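Local coordinates for beta-lactamase/D-alanine Carboxypeptidase (Yersinia pestis, PDB 3RJU), which probably acts as a serine beta-lactamase or D-alanine carboxypeptidase of the penicillin-binding protein type, hydrolysing beta-lactam rings or D-alanyl peptide ends, at residues 111-116 with 261-266; 241-246 with 256-261; 274-279 with 301-306; 288-293 with 297-302; 311-316 with 322-327. One frame throughout, in Å; residues are numbered along the deposited sequence.

Contact 1 (111-116 with 261-266); sequences LASHTS and LYFQRG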
# COMPACT_ATOMS: atom_id res chain seq x y z
N LEU A 111 -2.99 -8.97 -11.80
CA LEU A 111 -3.01 -9.05 -10.34
C LEU A 111 -2.67 -7.68 -9.76
O LEU A 111 -3.29 -7.25 -8.78
CB LEU A 111 -1.99 -10.09 -9.84
CG LEU A 111 -2.17 -11.51 -10.39
CD1 LEU A 111 -0.96 -12.35 -9.95
CD2 LEU A 111 -3.46 -12.14 -9.91
N ALA A 112 -1.68 -7.00 -10.34
CA ALA A 112 -1.22 -5.73 -9.77
C ALA A 112 -2.19 -4.57 -9.96
O ALA A 112 -2.21 -3.61 -9.18
CB ALA A 112 0.16 -5.35 -10.35
N SER A 113 -2.99 -4.64 -11.02
CA SER A 113 -3.94 -3.58 -11.36
C SER A 113 -5.41 -3.90 -10.98
O SER A 113 -6.32 -3.15 -11.35
CB SER A 113 -3.87 -3.28 -12.87
OG SER A 113 -4.20 -4.44 -13.64
N HIS A 114 -5.63 -5.00 -10.27
CA HIS A 114 -6.98 -5.38 -9.80
C HIS A 114 -7.93 -5.79 -10.93
O HIS A 114 -9.17 -5.72 -10.78
CB HIS A 114 -7.62 -4.28 -8.93
CG HIS A 114 -6.76 -3.88 -7.77
ND1 HIS A 114 -6.52 -4.71 -6.69
CD2 HIS A 114 -6.07 -2.74 -7.54
CE1 HIS A 114 -5.71 -4.09 -5.84
NE2 HIS A 114 -5.42 -2.90 -6.34
N THR A 115 -7.36 -6.23 -12.05
CA THR A 115 -8.18 -6.57 -13.21
C THR A 115 -8.19 -8.07 -13.54
O THR A 115 -8.57 -8.47 -14.65
CB THR A 115 -7.76 -5.76 -14.45
OG1 THR A 115 -6.37 -5.98 -14.71
CG2 THR A 115 -8.03 -4.26 -14.22
N SER A 116 -7.80 -8.90 -12.58
CA SER A 116 -7.63 -10.32 -12.85
C SER A 116 -8.94 -11.12 -12.89
O SER A 116 -8.94 -12.25 -13.35
CB SER A 116 -6.72 -10.97 -11.79
OG SER A 116 -7.41 -11.06 -10.54
N LEU A 261 0.85 4.10 -15.43
CA LEU A 261 -0.57 3.84 -15.40
C LEU A 261 -0.96 2.90 -16.53
O LEU A 261 -0.49 3.05 -17.65
CB LEU A 261 -1.33 5.14 -15.54
CG LEU A 261 -1.03 6.07 -14.37
CD1 LEU A 261 -1.65 7.41 -14.65
CD2 LEU A 261 -1.56 5.48 -13.06
N TYR A 262 -1.84 1.96 -16.22
CA TYR A 262 -2.19 0.88 -17.16
C TYR A 262 -3.63 0.87 -17.63
O TYR A 262 -3.91 0.41 -18.75
CB TYR A 262 -1.80 -0.49 -16.61
CG TYR A 262 -0.31 -0.70 -16.68
CD1 TYR A 262 0.28 -1.32 -17.78
CD2 TYR A 262 0.53 -0.21 -15.69
CE1 TYR A 262 1.66 -1.49 -17.86
CE2 TYR A 262 1.91 -0.38 -15.75
CZ TYR A 262 2.47 -1.00 -16.85
OH TYR A 262 3.83 -1.16 -16.92
N PHE A 263 -4.55 1.36 -16.79
CA PHE A 263 -5.95 1.42 -17.18
C PHE A 263 -6.54 2.78 -16.84
O PHE A 263 -6.63 3.15 -15.67
CB PHE A 263 -6.78 0.33 -16.50
CG PHE A 263 -6.36 -1.06 -16.86
CD1 PHE A 263 -6.93 -1.73 -17.94
CD2 PHE A 263 -5.37 -1.71 -16.13
CE1 PHE A 263 -6.52 -3.01 -18.29
CE2 PHE A 263 -4.96 -2.98 -16.47
CZ PHE A 263 -5.53 -3.63 -17.55
N GLN A 264 -6.97 3.52 -17.85
CA GLN A 264 -7.80 4.69 -17.61
C GLN A 264 -9.18 4.19 -17.15
O GLN A 264 -9.61 3.10 -17.53
CB GLN A 264 -7.96 5.49 -18.90
CG GLN A 264 -6.66 6.07 -19.40
CD GLN A 264 -6.01 7.02 -18.39
OE1 GLN A 264 -6.68 7.84 -17.79
NE2 GLN A 264 -4.70 6.88 -18.20
N ARG A 265 -9.87 4.98 -16.34
CA ARG A 265 -11.16 4.55 -15.82
C ARG A 265 -12.10 4.13 -16.95
O ARG A 265 -12.80 3.11 -16.86
CB ARG A 265 -11.81 5.67 -14.99
CG ARG A 265 -12.96 5.19 -14.16
CD ARG A 265 -13.60 6.32 -13.35
NE ARG A 265 -14.68 5.82 -12.51
CZ ARG A 265 -14.51 5.33 -11.28
NH1 ARG A 265 -13.31 5.29 -10.72
NH2 ARG A 265 -15.56 4.86 -10.61
N GLY A 266 -12.10 4.91 -18.03
CA GLY A 266 -12.96 4.64 -19.16
C GLY A 266 -12.55 3.44 -20.00
O GLY A 266 -13.31 3.05 -20.88
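Ser113 and Thr115, near the C-terminal end of helix 108-113, face Phe263 of the edge strand 261-264, with the closest backbone approach, CA of Ser113 to CA of Tyr262, at 7.5 Å. No hydrogen bond joins the two segments, and the contact is made by one phenyl ring and two hydroxyl-bearing side chains. The methyl of Thr115 sits over one face of that ring: CG2 is 4.1 Å from the ring centroid of Phe263 and 14° off its normal, a CH-pi contact displaced toward the rim. With a chi1 of 56°, Thr115 turns CG2 anti to its carbonyl carbon and gives the other branch, OG1, to its neighbour, where it donates a hydrogen bond of 2.9 Å to Ser113 OG. The serine oxygen in turn lies 3.3 Å from Phe263 CE2, approaching the ring obliquely. Its second polar partner is Leu109 O, one turn back in the helix, a bond that a short serine side chain makes easily. Between the two hydroxyls His114 leaves helical angles with a positive phi of 68°, the mark of a Schellman motif, and Ser113 and Thr115 are both directed at the strand. On the other segment, Tyr262 and Phe263 both face Leu283, a classic beta bulge in the outermost strand of the large antiparallel sheet. His114 stacks on Tyr159, and its ND1 is hydrogen-bonded to the backbone N of Ser160.

Contact 2 (241-246 with 256-261); sequences QQFLAS and KREQAL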
# COMPACT_ATOMS: atom_id res chain seq x y z
N GLN A 241 10.53 8.96 -0.00
CA GLN A 241 11.52 9.90 -0.55
C GLN A 241 12.05 9.45 -1.91
O GLN A 241 12.42 10.28 -2.74
CB GLN A 241 12.69 10.09 0.43
CG GLN A 241 13.78 11.09 -0.04
CD GLN A 241 13.26 12.50 -0.12
OE1 GLN A 241 13.14 13.18 0.90
NE2 GLN A 241 12.92 12.94 -1.33
N GLN A 242 12.11 8.14 -2.16
CA GLN A 242 12.69 7.67 -3.43
C GLN A 242 11.86 8.05 -4.65
O GLN A 242 12.35 7.96 -5.78
CB GLN A 242 13.06 6.17 -3.45
CG GLN A 242 12.54 5.29 -2.34
CD GLN A 242 12.15 3.89 -2.81
OE1 GLN A 242 12.95 3.15 -3.41
NE2 GLN A 242 10.93 3.52 -2.54
N PHE A 243 10.62 8.49 -4.44
CA PHE A 243 9.79 8.94 -5.57
C PHE A 243 9.92 10.43 -5.88
O PHE A 243 9.37 10.91 -6.87
CB PHE A 243 8.31 8.60 -5.35
CG PHE A 243 8.05 7.12 -5.19
CD1 PHE A 243 7.78 6.32 -6.30
CD2 PHE A 243 8.10 6.53 -3.94
CE1 PHE A 243 7.57 4.96 -6.16
CE2 PHE A 243 7.89 5.16 -3.79
CZ PHE A 243 7.59 4.39 -4.89
N LEU A 244 10.66 11.15 -5.05
CA LEU A 244 10.64 12.61 -5.06
C LEU A 244 12.05 13.14 -5.19
O LEU A 244 12.95 12.67 -4.51
CB LEU A 244 10.05 13.12 -3.73
CG LEU A 244 8.67 12.57 -3.39
CD1 LEU A 244 8.21 13.03 -2.01
CD2 LEU A 244 7.68 13.00 -4.46
N ALA A 245 12.24 14.15 -6.04
CA ALA A 245 13.56 14.76 -6.16
C ALA A 245 13.82 15.75 -5.01
O ALA A 245 12.90 16.41 -4.50
CB ALA A 245 13.70 15.47 -7.50
N SER A 246 15.09 15.89 -4.65
CA SER A 246 15.53 16.91 -3.71
C SER A 246 16.90 17.39 -4.16
O SER A 246 17.40 16.98 -5.20
CB SER A 246 15.63 16.35 -2.30
OG SER A 246 16.69 15.41 -2.20
N LYS A 256 9.50 5.85 -12.02
CA LYS A 256 8.54 6.09 -13.10
C LYS A 256 7.87 4.81 -13.56
O LYS A 256 6.67 4.81 -13.83
CB LYS A 256 9.17 6.86 -14.26
CG LYS A 256 9.30 8.33 -13.94
CD LYS A 256 9.98 9.12 -15.04
CE LYS A 256 9.97 10.61 -14.72
NZ LYS A 256 10.83 11.40 -15.64
N ARG A 257 8.62 3.72 -13.65
CA ARG A 257 8.01 2.45 -14.03
C ARG A 257 7.04 2.00 -12.95
O ARG A 257 5.97 1.46 -13.24
CB ARG A 257 9.08 1.38 -14.29
CG ARG A 257 9.74 1.51 -15.67
CD ARG A 257 10.80 0.45 -15.87
NE ARG A 257 12.10 0.88 -15.35
CZ ARG A 257 12.75 0.32 -14.34
NH1 ARG A 257 12.23 -0.74 -13.69
NH2 ARG A 257 13.91 0.83 -13.96
N GLU A 258 7.39 2.23 -11.69
CA GLU A 258 6.51 1.80 -10.61
C GLU A 258 5.19 2.54 -10.64
O GLU A 258 4.18 1.99 -10.23
CB GLU A 258 7.16 2.00 -9.25
CG GLU A 258 8.25 0.97 -8.96
CD GLU A 258 8.97 1.25 -7.67
OE1 GLU A 258 8.29 1.58 -6.67
OE2 GLU A 258 10.21 1.14 -7.64
N GLN A 259 5.22 3.78 -11.12
CA GLN A 259 4.03 4.64 -11.12
C GLN A 259 3.36 4.74 -12.48
O GLN A 259 2.46 5.57 -12.69
CB GLN A 259 4.38 6.03 -10.56
CG GLN A 259 4.77 5.93 -9.10
CD GLN A 259 4.87 7.28 -8.41
OE1 GLN A 259 5.42 8.23 -8.96
NE2 GLN A 259 4.33 7.36 -7.19
N ALA A 260 3.77 3.87 -13.40
CA ALA A 260 3.15 3.84 -14.73
C ALA A 260 1.67 3.46 -14.61
O ALA A 260 1.29 2.60 -13.80
CB ALA A 260 3.87 2.84 -15.63
N LEU A 261 0.85 4.10 -15.43
CA LEU A 261 -0.57 3.84 -15.40
C LEU A 261 -0.96 2.90 -16.53
O LEU A 261 -0.49 3.05 -17.65
CB LEU A 261 -1.33 5.14 -15.54
CG LEU A 261 -1.03 6.07 -14.37
CD1 LEU A 261 -1.65 7.41 -14.65
CD2 LEU A 261 -1.56 5.48 -13.06
O HOH W 1 8.14 9.24 -8.86
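Phe243 meets Glu258 and Gln259 through its ring, with no direct hydrogen bond between the segments. Glu258 OE1 comes to the ring edge, near its plane, 3.4 Å from Phe243 CZ, and the carboxylate stands almost perpendicular to the ring (87°). A carboxylate oxygen probably suits this position, since the edge hydrogens of a phenyl ring carry a slight positive charge. The same oxygen forms a salt bridge with Lys252, while OE2 is held by Ser254. Gln259 approaches more obliquely, its amide turned 31° from the ring plane and its NE2 3.7 Å from Phe243 CD1. The extended glutamine chain brings a flat amide beside the ring while its OE1 takes part in a water link. That water donates to Phe243 O and to Gln259 OE1, each at 2.9 Å. Within 241-246, a type I turn is closed by Leu244 N to Gln241 O, and Gln241 NE2 adds a bond of 3.2 Å to Leu244 O, from above the carbonyl plane. Around the contact, Trp239 of helix 233-241 and Trp287 meet the Phe243 ring edge-to-face, Met315 of strand 309-316 touches both Phe243 and Gln259, and Glu258 rests on Glu70 and Val73 of helix 64-77.

Contact 3 (274-279 with 301-306); sequences MDVAGQ and QKTGGG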
# COMPACT_ATOMS: atom_id res chain seq x y z
N MSE A 274 -12.20 0.89 -5.78
CA MSE A 274 -11.04 1.71 -6.17
C MSE A 274 -11.14 3.17 -5.75
O MSE A 274 -10.17 3.91 -5.90
CB MSE A 274 -10.83 1.69 -7.69
CG MSE A 274 -10.67 0.29 -8.31
SE MSE A 274 -9.41 -0.90 -7.41
CE MSE A 274 -7.83 0.27 -7.38
N ASP A 275 -12.30 3.57 -5.24
CA ASP A 275 -12.60 4.99 -5.08
C ASP A 275 -12.61 5.48 -3.63
O ASP A 275 -13.27 6.48 -3.29
CB ASP A 275 -13.92 5.31 -5.77
CG ASP A 275 -13.92 4.94 -7.24
OD1 ASP A 275 -12.89 5.17 -7.93
OD2 ASP A 275 -14.94 4.39 -7.71
N VAL A 276 -11.85 4.79 -2.78
CA VAL A 276 -11.90 5.06 -1.34
C VAL A 276 -11.50 6.50 -0.98
O VAL A 276 -12.10 7.11 -0.08
CB VAL A 276 -11.05 4.02 -0.57
CG1 VAL A 276 -10.96 4.35 0.95
CG2 VAL A 276 -11.62 2.61 -0.81
N ALA A 277 -10.51 7.05 -1.68
CA ALA A 277 -10.03 8.39 -1.38
C ALA A 277 -10.53 9.41 -2.42
O ALA A 277 -10.11 10.56 -2.42
CB ALA A 277 -8.52 8.41 -1.32
N GLY A 278 -11.43 8.96 -3.29
CA GLY A 278 -11.98 9.80 -4.34
C GLY A 278 -11.95 9.03 -5.65
O GLY A 278 -11.36 7.95 -5.72
N GLN A 279 -12.59 9.56 -6.69
CA GLN A 279 -12.69 8.81 -7.95
C GLN A 279 -11.32 8.48 -8.52
O GLN A 279 -10.47 9.36 -8.67
CB GLN A 279 -13.47 9.61 -8.98
CG GLN A 279 -13.54 8.95 -10.34
CD GLN A 279 -14.48 9.69 -11.27
OE1 GLN A 279 -15.69 9.71 -11.05
NE2 GLN A 279 -13.91 10.32 -12.29
N GLN A 301 -1.84 8.08 -5.41
CA GLN A 301 -2.15 7.73 -4.03
C GLN A 301 -2.41 6.25 -3.79
O GLN A 301 -2.56 5.46 -4.74
CB GLN A 301 -3.33 8.60 -3.50
CG GLN A 301 -4.61 8.57 -4.34
CD GLN A 301 -5.55 7.38 -4.04
OE1 GLN A 301 -5.19 6.41 -3.37
NE2 GLN A 301 -6.77 7.47 -4.54
N LYS A 302 -2.40 5.87 -2.52
CA LYS A 302 -2.83 4.54 -2.11
C LYS A 302 -3.42 4.64 -0.71
O LYS A 302 -2.89 5.36 0.14
CB LYS A 302 -1.66 3.55 -2.07
CG LYS A 302 -2.09 2.12 -1.68
CD LYS A 302 -2.96 1.47 -2.77
CE LYS A 302 -3.61 0.15 -2.32
NZ LYS A 302 -4.89 0.37 -1.57
N THR A 303 -4.54 3.95 -0.51
CA THR A 303 -5.23 3.89 0.76
C THR A 303 -4.94 2.56 1.48
O THR A 303 -4.58 1.56 0.85
CB THR A 303 -6.76 3.95 0.54
OG1 THR A 303 -7.15 2.90 -0.36
CG2 THR A 303 -7.17 5.28 -0.06
N GLY A 304 -5.11 2.54 2.80
CA GLY A 304 -4.96 1.30 3.53
C GLY A 304 -5.75 1.32 4.82
O GLY A 304 -5.94 2.37 5.44
N GLY A 305 -6.23 0.15 5.22
CA GLY A 305 -6.93 0.04 6.48
C GLY A 305 -6.89 -1.39 6.95
O GLY A 305 -7.22 -2.30 6.20
N GLY A 306 -6.48 -1.61 8.20
CA GLY A 306 -6.59 -2.92 8.82
C GLY A 306 -6.03 -2.95 10.22
O GLY A 306 -5.13 -2.18 10.54
O HOH W 2 -9.48 6.36 -4.44
O HOH W 3 -8.85 3.62 -3.05
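Thr303, with chi1 at 56°, holds OG1 between its backbone N and carbonyl carbon and turns CG2 toward Ala277 and Val276, while Gln301, bent at chi2 (84°), brings its NE2 up to the same alanine. Thr303 CG2 is 3.6 Å from Ala277 CB, and Gln301 NE2 lies 3.8 Å from that methyl. Alanine fits here because one carbon fills the angle between them. Val276 adds a looser touch, CG1 to Thr303 CG2 at 4.0 Å. One water accepts from Gln301 NE2 and Ala277 N and donates to the carbonyl oxygens of Met274 and Gly278; four bonds grip it, three from the loop and one from Gln301. A second takes the N-H of Val276 and donates to Thr303 OG1. The loop is a type I turn from Asp275 to Gly278, whose last residue has a phi of 134°, natural to glycine. Thr303 OG1 and Gly305 N hydrogen-bond to a citrate, probably from the crystallisation liquor, that may mark the pocket. Lys302 NZ donates to Thr303 O at 2.7 Å and meets Tyr159 OH. Lys302, Thr303 and Gly304 fit the K(T/S)G pattern on a strand beside the probable active site, as in serine beta-lactamases and penicillin-binding proteins.

Contact 4 (288-293 with 297-302); sequences VYMAPK and PGIMQK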
# COMPACT_ATOMS: atom_id res chain seq x y z
N VAL A 288 -2.99 4.48 -7.48
CA VAL A 288 -4.22 4.99 -8.06
C VAL A 288 -4.01 6.46 -8.38
O VAL A 288 -3.51 7.21 -7.54
CB VAL A 288 -5.40 4.84 -7.08
CG1 VAL A 288 -6.67 5.58 -7.59
CG2 VAL A 288 -5.69 3.35 -6.84
N TYR A 289 -4.42 6.86 -9.59
CA TYR A 289 -4.27 8.25 -10.00
C TYR A 289 -5.62 8.94 -10.00
O TYR A 289 -6.60 8.40 -10.52
CB TYR A 289 -3.65 8.35 -11.40
CG TYR A 289 -3.61 9.76 -11.94
CD1 TYR A 289 -2.75 10.70 -11.40
CD2 TYR A 289 -4.44 10.15 -12.99
CE1 TYR A 289 -2.71 12.00 -11.88
CE2 TYR A 289 -4.41 11.45 -13.49
CZ TYR A 289 -3.54 12.37 -12.93
OH TYR A 289 -3.49 13.66 -13.40
N MSE A 290 -5.66 10.12 -9.40
CA MSE A 290 -6.84 10.99 -9.45
C MSE A 290 -6.46 12.24 -10.21
O MSE A 290 -5.50 12.94 -9.84
CB MSE A 290 -7.30 11.35 -8.03
CG MSE A 290 -7.61 10.12 -7.17
SE MSE A 290 -8.39 10.52 -5.44
CE MSE A 290 -7.07 11.77 -4.75
N ALA A 291 -7.19 12.53 -11.29
CA ALA A 291 -6.90 13.72 -12.08
C ALA A 291 -7.29 15.00 -11.33
O ALA A 291 -8.13 14.96 -10.44
CB ALA A 291 -7.64 13.67 -13.39
N PRO A 292 -6.69 16.14 -11.72
CA PRO A 292 -7.05 17.41 -11.08
C PRO A 292 -8.54 17.64 -11.20
O PRO A 292 -9.14 17.41 -12.26
CB PRO A 292 -6.31 18.46 -11.92
CG PRO A 292 -5.29 17.70 -12.70
CD PRO A 292 -5.76 16.30 -12.85
N LYS A 293 -9.15 18.11 -10.12
CA LYS A 293 -10.56 18.46 -10.15
C LYS A 293 -10.88 19.20 -8.88
O LYS A 293 -10.20 19.04 -7.88
CB LYS A 293 -11.41 17.20 -10.24
CG LYS A 293 -11.38 16.33 -8.99
CD LYS A 293 -11.97 14.94 -9.28
CE LYS A 293 -11.13 14.20 -10.34
NZ LYS A 293 -11.77 12.93 -10.73
N PRO A 297 -5.05 18.98 -7.01
CA PRO A 297 -4.15 18.66 -8.12
C PRO A 297 -4.26 17.19 -8.52
O PRO A 297 -5.00 16.44 -7.86
CB PRO A 297 -2.77 18.93 -7.52
CG PRO A 297 -2.93 18.60 -6.06
CD PRO A 297 -4.35 19.04 -5.71
N GLY A 298 -3.58 16.79 -9.59
CA GLY A 298 -3.49 15.38 -9.95
C GLY A 298 -2.63 14.70 -8.91
O GLY A 298 -1.52 15.15 -8.62
N ILE A 299 -3.15 13.61 -8.35
CA ILE A 299 -2.54 12.97 -7.21
C ILE A 299 -2.37 11.47 -7.46
O ILE A 299 -3.30 10.81 -7.93
CB ILE A 299 -3.44 13.18 -5.96
CG1 ILE A 299 -3.37 14.65 -5.50
CG2 ILE A 299 -3.06 12.21 -4.82
CD1 ILE A 299 -4.44 15.03 -4.46
N MSE A 300 -1.18 10.97 -7.16
CA MSE A 300 -0.89 9.54 -7.11
C MSE A 300 -1.04 9.12 -5.66
O MSE A 300 -0.41 9.71 -4.77
CB MSE A 300 0.55 9.26 -7.55
CG MSE A 300 0.80 9.50 -9.01
SE MSE A 300 -0.11 8.17 -10.11
CE MSE A 300 1.07 6.70 -9.81
N GLN A 301 -1.84 8.08 -5.41
CA GLN A 301 -2.15 7.73 -4.03
C GLN A 301 -2.41 6.25 -3.79
O GLN A 301 -2.56 5.46 -4.74
CB GLN A 301 -3.33 8.60 -3.50
CG GLN A 301 -4.61 8.57 -4.34
CD GLN A 301 -5.55 7.38 -4.04
OE1 GLN A 301 -5.19 6.41 -3.37
NE2 GLN A 301 -6.77 7.47 -4.54
N LYS A 302 -2.40 5.87 -2.52
CA LYS A 302 -2.83 4.54 -2.11
C LYS A 302 -3.42 4.64 -0.71
O LYS A 302 -2.89 5.36 0.14
CB LYS A 302 -1.66 3.55 -2.07
CG LYS A 302 -2.09 2.12 -1.68
CD LYS A 302 -2.96 1.47 -2.77
CE LYS A 302 -3.61 0.15 -2.32
NZ LYS A 302 -4.89 0.37 -1.57
O HOH W 4 -7.56 15.06 -7.63
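A beta hairpin of strands 288-290 and 299-306 brings these segments together, antiparallel but strongly twisted, with 141° between the short strand directions. Val288 with Gln301 and Met290 with Ile299 are hydrogen-bonded pairs, each made of two backbone bonds; that from Met290 N to Ile299 O is nearly straight (173°). Tyr289 and Met300 form the non-hydrogen-bonded pair between them, and their side chains cross at about a right angle: SE of Met300, a selenomethionine, touches Tyr289 CB at 3.8 Å and stands obliquely to the ring, a Met-aromatic contact. With CG anti to the backbone N (chi1 174°), Tyr289 carries its ring along the partner strand as far as Gly298, whose CA, bearing no side chain, lies 3.9 Å from the tyrosine OH. On the opposite face Gln301 NE2 wedges between Val288 CG1 and Met290 SE, 3.6 Å from each, and Met290 CE rests on Ile299 CG2. Near the turn, a water donates to both Ala291 O and Pro297 O. In the sheet the hairpin lies between strands 282-284 and 309-316; Met290 and Ile299 pack on Asn343 of helix 336-349, whereas Met300 leans on Gln259 and Trp287.

Contact 5 (311-316 with 322-327); sequences TYMAMV and GVFVVV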
# COMPACT_ATOMS: atom_id res chain seq x y z
N THR A 311 -4.20 4.16 6.77
CA THR A 311 -3.04 4.81 6.19
C THR A 311 -3.40 5.40 4.85
O THR A 311 -4.33 4.96 4.17
CB THR A 311 -1.87 3.81 5.97
OG1 THR A 311 -2.36 2.64 5.32
CG2 THR A 311 -1.24 3.39 7.30
N TYR A 312 -2.65 6.43 4.47
CA TYR A 312 -2.86 7.04 3.17
C TYR A 312 -1.56 7.68 2.74
O TYR A 312 -0.85 8.32 3.54
CB TYR A 312 -3.97 8.08 3.27
CG TYR A 312 -4.37 8.77 1.98
CD1 TYR A 312 -4.79 8.03 0.86
CD2 TYR A 312 -4.34 10.17 1.87
CE1 TYR A 312 -5.18 8.67 -0.31
CE2 TYR A 312 -4.73 10.81 0.70
CZ TYR A 312 -5.14 10.05 -0.39
OH TYR A 312 -5.52 10.67 -1.57
N MSE A 313 -1.24 7.52 1.46
CA MSE A 313 -0.10 8.21 0.89
C MSE A 313 -0.59 8.94 -0.36
O MSE A 313 -1.28 8.34 -1.18
CB MSE A 313 1.01 7.23 0.50
CG MSE A 313 2.24 7.93 -0.07
SE MSE A 313 3.72 6.72 -0.41
CE MSE A 313 4.01 6.09 1.40
N ALA A 314 -0.26 10.22 -0.47
CA ALA A 314 -0.69 11.02 -1.62
C ALA A 314 0.51 11.80 -2.09
O ALA A 314 1.20 12.42 -1.28
CB ALA A 314 -1.83 11.97 -1.21
N MSE A 315 0.76 11.83 -3.39
CA MSE A 315 1.89 12.61 -3.83
C MSE A 315 1.69 13.20 -5.20
O MSE A 315 0.87 12.73 -5.99
CB MSE A 315 3.17 11.80 -3.79
CG MSE A 315 3.19 10.64 -4.76
SE MSE A 315 4.97 9.87 -4.97
CE MSE A 315 5.19 9.05 -3.21
N VAL A 316 2.47 14.24 -5.45
CA VAL A 316 2.46 14.93 -6.73
C VAL A 316 3.93 14.89 -7.16
O VAL A 316 4.70 15.79 -6.85
CB VAL A 316 1.95 16.39 -6.59
CG1 VAL A 316 1.93 17.08 -7.95
CG2 VAL A 316 0.56 16.40 -5.97
N GLY A 322 5.12 14.79 -1.27
CA GLY A 322 4.46 13.57 -0.85
C GLY A 322 4.03 13.68 0.60
O GLY A 322 4.75 14.26 1.42
N VAL A 323 2.87 13.11 0.92
CA VAL A 323 2.37 13.06 2.28
C VAL A 323 1.98 11.64 2.63
O VAL A 323 1.28 10.98 1.87
CB VAL A 323 1.16 13.98 2.47
CG1 VAL A 323 0.65 13.85 3.89
CG2 VAL A 323 1.57 15.43 2.16
N PHE A 324 2.46 11.17 3.77
CA PHE A 324 2.05 9.88 4.31
C PHE A 324 1.43 10.12 5.68
O PHE A 324 1.98 10.86 6.51
CB PHE A 324 3.26 8.97 4.50
CG PHE A 324 2.95 7.69 5.24
CD1 PHE A 324 2.16 6.70 4.64
CD2 PHE A 324 3.43 7.47 6.52
CE1 PHE A 324 1.86 5.52 5.31
CE2 PHE A 324 3.13 6.30 7.20
CZ PHE A 324 2.35 5.32 6.59
N VAL A 325 0.30 9.48 5.94
CA VAL A 325 -0.33 9.62 7.24
C VAL A 325 -0.75 8.25 7.76
O VAL A 325 -1.14 7.37 6.99
CB VAL A 325 -1.56 10.59 7.21
CG1 VAL A 325 -2.64 10.05 6.28
CG2 VAL A 325 -2.10 10.81 8.61
N VAL A 326 -0.63 8.07 9.06
CA VAL A 326 -1.10 6.85 9.69
C VAL A 326 -1.90 7.26 10.93
O VAL A 326 -1.48 8.15 11.70
CB VAL A 326 0.05 5.87 10.08
CG1 VAL A 326 1.14 6.56 10.92
CG2 VAL A 326 -0.53 4.66 10.83
N VAL A 327 -3.07 6.65 11.08
CA VAL A 327 -3.93 6.92 12.22
C VAL A 327 -4.36 5.60 12.84
O VAL A 327 -4.66 4.64 12.13
CB VAL A 327 -5.19 7.72 11.75
CG1 VAL A 327 -6.42 7.49 12.64
CG2 VAL A 327 -4.87 9.21 11.59
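Phe324 and Met313 face each other across the beta hairpin of strands 309-316 and 321-328, two long antiparallel neighbours in the central sheet. They form a non-hydrogen-bonded pair, where the backbones run close (CA to CA 4.4 Å) and side chains on the same face can meet. Met313, a selenomethionine, reaches out with CG anti to its backbone N (chi1 -178°), then bends at chi3 to set CE 3.8 Å from Phe324 CD1, obliquely to the ring. The far end of the same ring reaches the next pair on this face, CZ coming 4.1 Å from Thr311 CG2. That methyl also touches Val326 CG2 at 3.8 Å, so threonine offers a carbon branch to the hairpin while its OG1 bonds to Ile60 O. Further along, Met315 meets the bare CA of Gly322 with its CB. This face is covered by helix 233-241, whose Met236, Trp239 and Met240 touch Met313, and flexible and aromatic groups suit that apolar layer. The other face carries Tyr312, Ala314, Val323 and Val325; Tyr312 and Val325 touch helix 336-349. There Tyr312 rests only its CB on Val325 CG1; its ring swings away from Val325, over the neighbouring strand 299-306, and OH bonds to Asn343. Branched valines favour the extended backbone. Four bonds lace the two hydrogen-bonded pairs, among them Val323 N to Ala314 O at 2.8 Å.

Overall arrangement
From the N terminus, contact 1 closes the longest loop, joining helix 108-113 to the edge strand 261-264. Contact 2 is nested inside that loop: it ties the chain after helix 233-241 to helix 255-258 and shares Leu261 with contact 1. Contacts 3 and 4 come next in the chain; they end on the same strand, 299-306, and share Gln301 and Lys302, with the 288-293 segment lying within the loop of contact 3. Contact 5 follows in series and closes the next hairpin, bonded to that strand. Side chains stitch these parts together: Arg265 forms a salt bridge with Asp275 between contacts 1 and 3, and Met315 packs on Phe243 between contacts 5 and 2.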